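Local coordinates for Iron(III) ABC transporter, periplasmic iron-compound-binding protein (Vibrio cholerae, PDB 3TEF) that probably binds iron(III) complexed with catecholate siderophores in the periplasm and hands it to an ABC transporter for import, at residues V23-G28 with I83-R88. Sequence-based numbering, arbitrary orientation.
Sequences VVIGVG and IVIGPR
Val23, Val24 and Ile25 run beside Ile83, Val84 and Ile85 as the two central strands of a four-stranded parallel sheet, in the strand order 2-1-3-4, inside one lobe of a class III-type periplasmic binding protein. The axes of 23-25 and 83-85 approach to 4.7 Å. Val84 N donates to Val23 O at 2.9 Å, and Val84 O in turn receives the N-H of Ile25; both bonds are nearly straight, and Val84 holds the neighbouring strand through both its N and its O. The same carbonyls also take CA-H contacts, Ile83 CA lying 3.3 Å from Val23 O.

Side chains line both faces, but meet each other directly only across the face of Val23, Ile25, Ile83 and Ile85. Val24 and Val84 project to the other, where Ala29 and Ile33 of helix 27-35 cover them; Val24 CG1, set anti to the backbone N (chi1 -176°), lies 3.8 Å from Val84 O. On the isoleucine face, CG2 of Ile85 meets CB of Ile25 at 4.0 Å, while the outer end of Ile85 leads away from 23-28, and its side chain touches Val104 of strand 102-104.

Beyond the strands the pairing slackens. Gly26, partly exposed, is the N-cap of helix 27-35, whereas Pro87 and Arg88 leave the pair, the arginine making a cation-pi contact with Tyr261. The last bond of the pair is less straight: Gly86 N reaches Ile25 O at 2.9 Å, but its N-H...O angle is just 133° and the donor sits 30° from the carbonyl plane.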
# COMPACT_ATOMS: atom_id res chain seq x y z
N VAL A 23 18.28 -6.86 -0.78
CA VAL A 23 18.04 -5.69 -1.61
C VAL A 23 16.53 -5.50 -1.65
O VAL A 23 15.79 -6.47 -1.84
CB VAL A 23 18.59 -5.91 -3.04
CG1 VAL A 23 18.07 -4.84 -4.01
CG2 VAL A 23 20.10 -5.93 -3.01
N VAL A 24 16.07 -4.26 -1.48
CA VAL A 24 14.64 -4.01 -1.44
C VAL A 24 14.23 -2.94 -2.44
O VAL A 24 14.77 -1.82 -2.44
CB VAL A 24 14.18 -3.58 -0.02
CG1 VAL A 24 12.67 -3.43 0.02
CG2 VAL A 24 14.63 -4.60 1.03
N ILE A 25 13.27 -3.28 -3.30
CA ILE A 25 12.67 -2.29 -4.19
C ILE A 25 11.20 -2.13 -3.79
O ILE A 25 10.48 -3.12 -3.63
CB ILE A 25 12.77 -2.74 -5.65
CG1 ILE A 25 14.26 -2.78 -6.05
CG2 ILE A 25 12.02 -1.77 -6.54
CD1 ILE A 25 14.51 -3.42 -7.40
N GLY A 26 10.75 -0.89 -3.62
CA GLY A 26 9.38 -0.64 -3.19
C GLY A 26 9.31 -0.14 -1.75
O GLY A 26 9.99 -0.67 -0.87
N VAL A 27 8.47 0.85 -1.51
CA VAL A 27 8.36 1.46 -0.18
C VAL A 27 7.63 0.57 0.81
O VAL A 27 7.93 0.59 2.00
CB VAL A 27 7.69 2.84 -0.27
CG1 VAL A 27 7.59 3.48 1.13
CG2 VAL A 27 8.46 3.73 -1.23
N GLY A 28 6.66 -0.21 0.32
CA GLY A 28 5.91 -1.07 1.21
C GLY A 28 6.78 -2.20 1.74
O GLY A 28 6.73 -2.52 2.94
N ILE A 83 16.28 -10.65 -2.94
CA ILE A 83 15.71 -9.40 -3.45
C ILE A 83 14.21 -9.40 -3.14
O ILE A 83 13.49 -10.33 -3.50
CB ILE A 83 15.90 -9.28 -4.96
CG1 ILE A 83 17.39 -9.35 -5.31
CG2 ILE A 83 15.26 -8.01 -5.48
CD1 ILE A 83 17.65 -9.68 -6.77
N VAL A 84 13.73 -8.38 -2.45
CA VAL A 84 12.29 -8.22 -2.22
C VAL A 84 11.77 -7.03 -3.00
O VAL A 84 12.29 -5.92 -2.86
CB VAL A 84 11.98 -7.99 -0.74
CG1 VAL A 84 10.47 -7.84 -0.54
CG2 VAL A 84 12.54 -9.13 0.10
N ILE A 85 10.74 -7.24 -3.82
CA ILE A 85 10.20 -6.15 -4.62
C ILE A 85 8.70 -5.94 -4.38
O ILE A 85 7.99 -6.87 -4.02
CB ILE A 85 10.48 -6.32 -6.14
CG1 ILE A 85 9.62 -7.45 -6.73
CG2 ILE A 85 11.96 -6.62 -6.38
CD1 ILE A 85 9.88 -7.69 -8.18
N GLY A 86 8.24 -4.71 -4.58
CA GLY A 86 6.82 -4.42 -4.54
C GLY A 86 6.17 -4.66 -5.90
O GLY A 86 6.84 -5.05 -6.85
N PRO A 87 4.86 -4.42 -5.99
CA PRO A 87 4.19 -4.75 -7.25
C PRO A 87 4.61 -3.85 -8.42
O PRO A 87 4.52 -4.27 -9.56
CB PRO A 87 2.70 -4.55 -6.91
CG PRO A 87 2.70 -3.68 -5.69
CD PRO A 87 3.92 -4.05 -4.92
N ARG A 88 5.08 -2.64 -8.13
CA ARG A 88 5.45 -1.71 -9.19
C ARG A 88 6.60 -2.23 -10.06
O ARG A 88 6.67 -1.94 -11.26
CB ARG A 88 5.81 -0.34 -8.60
CG ARG A 88 4.59 0.45 -8.21
CD ARG A 88 4.98 1.75 -7.53
NE ARG A 88 3.82 2.57 -7.22
CZ ARG A 88 3.10 2.48 -6.11
NH1 ARG A 88 3.40 1.58 -5.18
NH2 ARG A 88 2.06 3.28 -5.93